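Long-range contact in alginate lyase (Paenibacillus sp. FPU-7, PDB 6KFN), which catalyses the eliminative cleavage of alginate, probably opening the polysaccharide chain at mannuronate residues: residues G144-W158 / V179-T193. Sequence-based numbering, arbitrary orientation.
Sequences GFGEGIYVGSDKGKW and VAAEHIDIKEGTVGT. With NA (sodium ion), chain B.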
ATOM      1  N   GLY A 144      11.121 -10.391   3.772  1.00  6.77           N
ATOM      2  CA  GLY A 144      11.773  -9.166   3.346  1.00  6.91           C
ATOM      3  C   GLY A 144      11.148  -8.497   2.141  1.00  6.71           C
ATOM      4  O   GLY A 144      11.529  -7.358   1.832  1.00  8.12           O
ATOM      5  N   PHE A 145      10.225  -9.179   1.485  1.00  6.42           N
ATOM      6  CA  PHE A 145       9.379  -8.635   0.412  1.00  6.34           C
ATOM      7  C   PHE A 145       7.934  -8.486   0.880  1.00  5.27           C
ATOM      8  O   PHE A 145       7.006  -8.445   0.081  1.00  6.21           O
ATOM      9  CB  PHE A 145       9.426  -9.559  -0.823  1.00  8.55           C
ATOM     10  CG  PHE A 145      10.780  -9.768  -1.450  1.00  9.44           C
ATOM     11  CD1 PHE A 145      11.840  -8.873  -1.304  1.00 12.18           C
ATOM     12  CD2 PHE A 145      10.979 -10.870  -2.252  1.00 12.26           C
ATOM     13  CE1 PHE A 145      13.052  -9.066  -1.919  1.00 18.38           C
ATOM     14  CE2 PHE A 145      12.218 -11.084  -2.849  1.00 18.49           C
ATOM     15  CZ  PHE A 145      13.250 -10.163  -2.679  1.00 19.42           C
ATOM     16  N   GLY A 146       7.725  -8.413   2.208  1.00  5.25           N
ATOM     17  CA  GLY A 146       6.405  -8.462   2.789  1.00  4.96           C
ATOM     18  C   GLY A 146       5.824  -7.119   3.178  1.00  4.55           C
ATOM     19  O   GLY A 146       5.161  -7.015   4.222  1.00  4.81           O
ATOM     20  N   GLU A 147       6.050  -6.097   2.368  1.00  4.39           N
ATOM     21  CA  GLU A 147       5.530  -4.775   2.693  1.00  4.60           C
ATOM     22  C   GLU A 147       4.009  -4.774   2.630  1.00  4.62           C
ATOM     23  O   GLU A 147       3.391  -5.500   1.860  1.00  5.36           O
ATOM     24  CB  GLU A 147       6.068  -3.716   1.726  1.00  5.53           C
ATOM     25  CG  GLU A 147       7.578  -3.539   1.774  1.00  6.37           C
ATOM     26  CD  GLU A 147       8.412  -4.528   0.993  1.00  5.98           C
ATOM     27  OE1 GLU A 147       7.880  -5.423   0.325  1.00  6.28           O
ATOM     28  OE2 GLU A 147       9.661  -4.405   1.052  1.00  7.92           O
ATOM     29  N   GLY A 148       3.399  -3.904   3.432  1.00  4.33           N
ATOM     30  CA  GLY A 148       1.973  -3.689   3.292  1.00  4.18           C
ATOM     31  C   GLY A 148       1.629  -3.018   1.968  1.00  3.92           C
ATOM     32  O   GLY A 148       0.860  -3.537   1.157  1.00  4.16           O
ATOM     33  N   ILE A 149       2.227  -1.846   1.785  1.00  3.91           N
ATOM     34  CA  ILE A 149       2.082  -1.031   0.593  1.00  4.20           C
ATOM     35  C   ILE A 149       3.501  -0.644   0.132  1.00  4.13           C
ATOM     36  O   ILE A 149       4.318  -0.172   0.927  1.00  4.94           O
ATOM     37  CB  ILE A 149       1.230   0.218   0.828  1.00  4.51           C
ATOM     38  CG1 ILE A 149      -0.136  -0.182   1.410  1.00  4.96           C
ATOM     39  CG2 ILE A 149       1.096   1.022  -0.454  1.00  5.57           C
ATOM     40  CD1 ILE A 149      -1.004   0.981   1.804  1.00  5.86           C
ATOM     41  N   TYR A 150       3.744  -0.832  -1.154  1.00  4.43           N
ATOM     42  CA  TYR A 150       5.057  -0.639  -1.780  1.00  4.61           C
ATOM     43  C   TYR A 150       4.838   0.356  -2.919  1.00  4.27           C
ATOM     44  O   TYR A 150       4.020   0.104  -3.809  1.00  5.21           O
ATOM     45  CB  TYR A 150       5.549  -1.982  -2.280  1.00  5.78           C
ATOM     46  CG  TYR A 150       6.986  -2.098  -2.689  1.00  6.56           C
ATOM     47  CD1 TYR A 150       7.536  -1.393  -3.733  1.00  5.85           C
ATOM     48  CD2 TYR A 150       7.754  -3.064  -2.110  1.00 20.36           C
ATOM     49  CE1 TYR A 150       8.836  -1.619  -4.167  1.00  6.78           C
ATOM     50  CE2 TYR A 150       9.075  -3.295  -2.538  1.00 27.79           C
ATOM     51  CZ  TYR A 150       9.601  -2.551  -3.558  1.00 13.55           C
ATOM     52  OH  TYR A 150      10.855  -2.829  -4.029  1.00 15.28           O
ATOM     53  N   VAL A 151       5.508   1.511  -2.847  1.00  3.89           N
ATOM     54  CA  VAL A 151       5.277   2.587  -3.805  1.00  4.19           C
ATOM     55  C   VAL A 151       6.527   2.765  -4.657  1.00  4.06           C
ATOM     56  O   VAL A 151       7.559   3.198  -4.151  1.00  4.64           O
ATOM     57  CB  VAL A 151       4.885   3.895  -3.104  1.00  4.63           C
ATOM     58  CG1 VAL A 151       4.362   4.901  -4.140  1.00  5.14           C
ATOM     59  CG2 VAL A 151       3.874   3.686  -1.974  1.00  5.15           C
ATOM     60  N   GLY A 152       6.435   2.449  -5.956  1.00  4.32           N
ATOM     61  CA  GLY A 152       7.543   2.600  -6.878  1.00  4.41           C
ATOM     62  C   GLY A 152       8.439   1.390  -6.955  1.00  4.56           C
ATOM     63  O   GLY A 152       8.031   0.259  -6.710  1.00  5.95           O
ATOM     64  N   SER A 153       9.684   1.659  -7.369  1.00  4.64           N
ATOM     65  CA  SER A 153      10.676   0.637  -7.604  1.00  5.30           C
ATOM     66  C   SER A 153      12.021   1.059  -7.041  1.00  5.35           C
ATOM     67  O   SER A 153      12.431   2.222  -7.096  1.00  5.43           O
ATOM     68  CB  SER A 153      10.855   0.381  -9.106  1.00  6.12           C
ATOM     69  OG  SER A 153       9.688  -0.144  -9.691  1.00  6.64           O
ATOM     70  N   ASP A 154      12.762   0.080  -6.516  1.00  6.44           N
ATOM     71  CA  ASP A 154      14.162   0.267  -6.156  0.70  6.66           C
ATOM     72  C   ASP A 154      14.962   0.735  -7.375  1.00  6.14           C
ATOM     73  O   ASP A 154      14.646   0.377  -8.524  1.00  6.65           O
ATOM     74  CB  ASP A 154      14.718  -1.089  -5.660  0.70  9.21           C
ATOM     75  CG  ASP A 154      16.132  -1.040  -5.154  0.70  8.87           C
ATOM     76  OD1 ASP A 154      16.348  -0.646  -3.982  0.70  9.05           O
ATOM     77  OD2 ASP A 154      17.024  -1.415  -5.946  0.70  9.64           O
ATOM     78  N   LYS A 155      16.038   1.475  -7.111  1.00  5.85           N
ATOM     79  CA  LYS A 155      16.909   1.993  -8.170  0.79  5.70           C
ATOM     80  C   LYS A 155      17.396   0.934  -9.128  1.00  6.80           C
ATOM     81  O   LYS A 155      17.590   1.222 -10.309  1.00  7.59           O
ATOM     82  CB  LYS A 155      18.082   2.747  -7.542  0.79  5.91           C
ATOM     83  CG  LYS A 155      19.018   1.898  -6.691  0.79  7.74           C
ATOM     84  CD  LYS A 155      20.087   2.734  -6.007  0.79  9.13           C
ATOM     85  CE  LYS A 155      20.985   1.912  -5.127  0.79 13.71           C
ATOM     86  NZ  LYS A 155      21.977   2.790  -4.476  0.79 43.34           N
ATOM     87  N   GLY A 156      17.614  -0.296  -8.662  1.00  7.48           N
ATOM     88  CA  GLY A 156      18.070  -1.349  -9.551  1.00  8.47           C
ATOM     89  C   GLY A 156      17.060  -1.743 -10.611  1.00  8.08           C
ATOM     90  O   GLY A 156      17.428  -2.460 -11.553  1.00 10.21           O
ATOM     91  N   LYS A 157      15.807  -1.324 -10.459  1.00  7.50           N
ATOM     92  CA  LYS A 157      14.746  -1.603 -11.416  0.67  5.64           C
ATOM     93  C   LYS A 157      14.296  -0.362 -12.183  1.00  6.62           C
ATOM     94  O   LYS A 157      13.378  -0.487 -13.003  1.00  6.90           O
ATOM     95  CB  LYS A 157      13.539  -2.215 -10.699  0.67  5.73           C
ATOM     96  CG  LYS A 157      13.840  -3.609 -10.177  0.67  9.11           C
ATOM     97  CD  LYS A 157      13.989  -4.635 -11.300  0.67 18.25           C
ATOM     98  CE  LYS A 157      14.346  -6.039 -10.740  0.67 19.94           C
ATOM     99  NZ  LYS A 157      13.284  -6.457  -9.824  0.67 33.10           N
ATOM    100  N   TRP A 158      14.943   0.801 -12.010  1.00  6.12           N
ATOM    101  CA  TRP A 158      14.489   1.976 -12.756  1.00  5.70           C
ATOM    102  C   TRP A 158      14.637   1.809 -14.268  1.00  6.28           C
ATOM    103  O   TRP A 158      13.887   2.446 -15.015  1.00  6.97           O
ATOM    104  CB  TRP A 158      15.270   3.221 -12.334  1.00  5.95           C
ATOM    105  CG  TRP A 158      14.922   3.731 -10.975  1.00  5.20           C
ATOM    106  CD1 TRP A 158      14.086   3.197 -10.030  1.00  5.23           C
ATOM    107  CD2 TRP A 158      15.431   4.953 -10.409  1.00  5.33           C
ATOM    108  NE1 TRP A 158      14.039   4.022  -8.917  1.00  5.18           N
ATOM    109  CE2 TRP A 158      14.857   5.110  -9.122  1.00  5.04           C
ATOM    110  CE3 TRP A 158      16.302   5.957 -10.870  1.00  6.08           C
ATOM    111  CZ2 TRP A 158      15.116   6.215  -8.332  1.00  5.27           C
ATOM    112  CZ3 TRP A 158      16.558   7.048 -10.085  1.00  6.06           C
ATOM    113  CH2 TRP A 158      15.979   7.182  -8.812  1.00  5.78           C
ATOM    114  N   VAL A 179       2.171  -7.954   9.020  1.00  4.59           N
ATOM    115  CA  VAL A 179       2.876  -7.398   7.874  1.00  4.40           C
ATOM    116  C   VAL A 179       4.357  -7.492   8.190  1.00  4.57           C
ATOM    117  O   VAL A 179       4.868  -6.928   9.161  1.00  4.84           O
ATOM    118  CB  VAL A 179       2.379  -5.970   7.596  1.00  4.33           C
ATOM    119  CG1 VAL A 179       3.289  -5.267   6.599  1.00  4.89           C
ATOM    120  CG2 VAL A 179       0.949  -6.038   7.102  1.00  4.96           C
ATOM    121  N   ALA A 180       5.074  -8.301   7.386  1.00  4.47           N
ATOM    122  CA  ALA A 180       6.407  -8.729   7.745  1.00  4.71           C
ATOM    123  C   ALA A 180       7.477  -7.671   7.479  1.00  4.27           C
ATOM    124  O   ALA A 180       8.518  -7.675   8.161  1.00  4.75           O
ATOM    125  CB  ALA A 180       6.793  -9.999   6.980  1.00  5.29           C
ATOM    126  N   ALA A 181       7.305  -6.823   6.476  1.00  4.54           N
ATOM    127  CA  ALA A 181       8.244  -5.758   6.191  1.00  4.47           C
ATOM    128  C   ALA A 181       7.619  -4.427   6.601  1.00  4.45           C
ATOM    129  O   ALA A 181       6.750  -4.397   7.463  1.00  5.02           O
ATOM    130  CB  ALA A 181       8.743  -5.831   4.739  1.00  4.84           C
ATOM    131  N   GLU A 182       8.101  -3.310   6.028  1.00  4.35           N
ATOM    132  CA  GLU A 182       7.476  -2.050   6.402  1.00  4.56           C
ATOM    133  C   GLU A 182       5.993  -2.089   6.082  1.00  3.97           C
ATOM    134  O   GLU A 182       5.556  -2.657   5.085  1.00  4.49           O
ATOM    135  CB  GLU A 182       8.074  -0.843   5.663  1.00  4.79           C
ATOM    136  CG  GLU A 182       9.543  -0.587   5.910  1.00  5.03           C
ATOM    137  CD  GLU A 182      10.482  -1.315   4.980  1.00  4.79           C
ATOM    138  OE1 GLU A 182      10.076  -2.151   4.175  1.00  5.64           O
ATOM    139  OE2 GLU A 182      11.717  -0.956   5.108  1.00  5.69           O
ATOM    140  N   HIS A 183       5.211  -1.382   6.890  1.00  4.08           N
ATOM    141  CA  HIS A 183       3.823  -1.137   6.515  0.57  4.16           C
ATOM    142  C   HIS A 183       3.736  -0.396   5.205  1.00  4.08           C
ATOM    143  O   HIS A 183       2.901  -0.734   4.359  1.00  4.29           O
ATOM    144  CB  HIS A 183       3.076  -0.432   7.656  0.57  3.80           C
ATOM    145  CG  HIS A 183       2.837  -1.351   8.796  0.57  4.72           C
ATOM    146  ND1 HIS A 183       1.932  -1.056   9.798  0.57  5.76           N
ATOM    147  CD2 HIS A 183       3.291  -2.613   9.022  0.57  3.21           C
ATOM    148  CE1 HIS A 183       1.928  -2.077  10.639  0.57  5.96           C
ATOM    149  NE2 HIS A 183       2.743  -3.020  10.209  0.57  3.36           N
ATOM    150  N   ILE A 184       4.586   0.618   5.018  1.00  4.11           N
ATOM    151  CA  ILE A 184       4.633   1.381   3.786  1.00  4.01           C
ATOM    152  C   ILE A 184       6.107   1.626   3.449  1.00  3.75           C
ATOM    153  O   ILE A 184       6.854   2.156   4.266  1.00  4.40           O
ATOM    154  CB  ILE A 184       3.893   2.704   3.850  1.00  4.71           C
ATOM    155  CG1 ILE A 184       2.451   2.481   4.358  1.00  5.32           C
ATOM    156  CG2 ILE A 184       3.892   3.399   2.489  1.00  5.80           C
ATOM    157  CD1 ILE A 184       1.726   3.722   4.727  1.00  6.41           C
ATOM    158  N   ASP A 185       6.503   1.230   2.233  1.00  3.82           N
ATOM    159  CA  ASP A 185       7.865   1.450   1.725  1.00  3.94           C
ATOM    160  C   ASP A 185       7.730   2.339   0.505  1.00  3.69           C
ATOM    161  O   ASP A 185       7.148   1.924  -0.493  1.00  4.46           O
ATOM    162  CB  ASP A 185       8.534   0.125   1.427  1.00  4.83           C
ATOM    163  CG  ASP A 185      10.017   0.225   1.153  1.00  5.99           C
ATOM    164  OD1 ASP A 185      10.558   1.314   1.208  1.00  8.33           O
ATOM    165  OD2 ASP A 185      10.628  -0.864   0.926  1.00  7.63           O
ATOM    166  N   ILE A 186       8.194   3.592   0.633  1.00  3.65           N
ATOM    167  CA  ILE A 186       8.060   4.608  -0.415  1.00  3.89           C
ATOM    168  C   ILE A 186       9.407   4.691  -1.126  1.00  3.84           C
ATOM    169  O   ILE A 186      10.378   5.168  -0.533  1.00  4.66           O
ATOM    170  CB  ILE A 186       7.644   5.950   0.187  1.00  4.21           C
ATOM    171  CG1 ILE A 186       6.316   5.827   0.933  1.00  4.98           C
ATOM    172  CG2 ILE A 186       7.582   7.005  -0.904  1.00  4.82           C
ATOM    173  CD1 ILE A 186       5.896   7.057   1.700  1.00  5.71           C
ATOM    174  N   LYS A 187       9.489   4.210  -2.359  1.00  4.02           N
ATOM    175  CA  LYS A 187      10.774   4.084  -3.010  1.00  4.19           C
ATOM    176  C   LYS A 187      11.314   5.389  -3.581  1.00  4.04           C
ATOM    177  O   LYS A 187      10.591   6.315  -3.975  1.00  4.18           O
ATOM    178  CB  LYS A 187      10.699   3.059  -4.145  1.00  4.99           C
ATOM    179  CG  LYS A 187      10.417   1.646  -3.644  1.00  6.67           C
ATOM    180  CD  LYS A 187      11.531   1.183  -2.693  1.00 24.50           C
ATOM    181  CE  LYS A 187      11.442  -0.212  -2.180  1.00 44.91           C
ATOM    182  NZ  LYS A 187      12.444  -0.539  -1.134  1.00 64.15           N
ATOM    183  N   GLU A 188      12.647   5.400  -3.675  1.00  4.28           N
ATOM    184  CA  GLU A 188      13.347   6.394  -4.467  1.00  4.35           C
ATOM    185  C   GLU A 188      12.718   6.483  -5.848  1.00  4.24           C
ATOM    186  O   GLU A 188      12.367   5.479  -6.467  1.00  4.55           O
ATOM    187  CB  GLU A 188      14.836   6.042  -4.552  1.00  4.71           C
ATOM    188  CG  GLU A 188      15.182   4.668  -5.163  1.00  5.22           C
ATOM    189  CD  GLU A 188      15.294   3.491  -4.193  1.00  5.13           C
ATOM    190  OE1 GLU A 188      14.566   3.455  -3.172  1.00  5.25           O
ATOM    191  OE2 GLU A 188      16.122   2.606  -4.507  1.00  6.09           O
ATOM    192  N   GLY A 189      12.634   7.716  -6.353  1.00  4.32           N
ATOM    193  CA  GLY A 189      12.052   8.006  -7.655  1.00  4.69           C
ATOM    194  C   GLY A 189      10.608   8.449  -7.623  1.00  4.65           C
ATOM    195  O   GLY A 189      10.141   9.043  -8.588  1.00  5.09           O
ATOM    196  N   THR A 190       9.895   8.125  -6.530  1.00  4.27           N
ATOM    197  CA  THR A 190       8.517   8.563  -6.375  1.00  4.32           C
ATOM    198  C   THR A 190       8.470   9.959  -5.789  1.00  4.19           C
ATOM    199  O   THR A 190       9.325  10.342  -4.978  1.00  4.39           O
ATOM    200  CB  THR A 190       7.713   7.599  -5.488  1.00  4.26           C
ATOM    201  OG1 THR A 190       8.145   7.678  -4.112  1.00  4.31           O
ATOM    202  CG2 THR A 190       7.758   6.175  -5.995  1.00  4.79           C
ATOM    203  N   VAL A 191       7.428  10.698  -6.167  1.00  4.30           N
ATOM    204  CA  VAL A 191       7.207  12.056  -5.700  1.00  4.49           C
ATOM    205  C   VAL A 191       5.776  12.203  -5.214  1.00  4.25           C
ATOM    206  O   VAL A 191       4.844  11.826  -5.905  1.00  4.52           O
ATOM    207  CB  VAL A 191       7.504  13.067  -6.827  1.00  5.34           C
ATOM    208  CG1 VAL A 191       7.174  14.426  -6.453  1.00  6.94           C
ATOM    209  CG2 VAL A 191       8.955  12.967  -7.289  1.00  7.24           C
ATOM    210  N   GLY A 192       5.613  12.806  -4.032  1.00  4.25           N
ATOM    211  CA  GLY A 192       4.312  13.275  -3.605  1.00  4.54           C
ATOM    212  C   GLY A 192       3.397  12.260  -2.943  1.00  4.26           C
ATOM    213  O   GLY A 192       2.190  12.469  -2.879  1.00  5.47           O
ATOM    214  N   THR A 193       3.947  11.147  -2.471  1.00  4.29           N
ATOM    215  CA  THR A 193       3.141  10.146  -1.780  1.00  3.89           C
ATOM    216  C   THR A 193       2.565  10.751  -0.507  1.00  4.16           C
ATOM    217  O   THR A 193       3.300  11.363   0.270  1.00  5.14           O
ATOM    218  CB  THR A 193       4.018   8.943  -1.413  1.00  4.23           C
ATOM    219  OG1 THR A 193       4.699   8.445  -2.571  1.00  4.45           O
ATOM    220  CG2 THR A 193       3.175   7.800  -0.855  1.00  4.92           C
TER
HETATM  221 NA    NA B 401      11.185  -2.970   2.098  1.00  8.11          NA
HETATM  222  O   HOH W   1      12.025  -4.912   3.226  1.00 10.65           O
HETATM  223  O   HOH W   2      13.286  -2.601  -2.379  1.00 25.32           O
HETATM  224  O   HOH W   3      10.183   4.362  -7.788  1.00  5.21           O
HETATM  225  O   HOH W   4      14.795   0.971  -1.915  1.00 13.60           O
HETATM  226  O   HOH W   5      13.029  -1.920   3.158  1.00 15.32           O
HETATM  227  O   HOH W   6      12.468  -3.504   0.102  1.00 21.89           O
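E147, E182 and D185 join the segments through a sodium ion: E147 OE2 binds it at 2.3 Å, E182 OE1 and D185 OD2 at 2.5 Å, alongside three waters. Carboxylates suit this place: their negative oxygens ligate the cation, which probably offsets their mutual repulsion. Those of E147 and E182 lie side by side, their planes nearly parallel (11°). D185 OD2 takes a salt bridge from K187 NZ (2.8 Å), while D185 OD1 pairs with K218. The bent K187 chain sets its CE 3.3 Å from Y150 CZ.

Beneath, strands 149-151 and 184-186 run parallel, V151 N bonding D185 O and V151 O accepting from K187 N. I149, V151, I184 and I186 supply the apolar inward face.

E188 OE2 accepts K155 N (2.8 Å) from above the carboxylate plane. W158 NE1 bonds S153 O and, weakly, E188 O, while W158 CZ2 packs 3.5 Å from E188 CG. An alanine in place of W158 would probably open a gap beside E188 and G189 and leave S153 O without its indole donor. G189, at positive phi in a type II turn, brings its N 3.5 Å from W158 CZ2. Such stacked parallel coils typify the right-handed beta-helix of pectate lyase-like proteins.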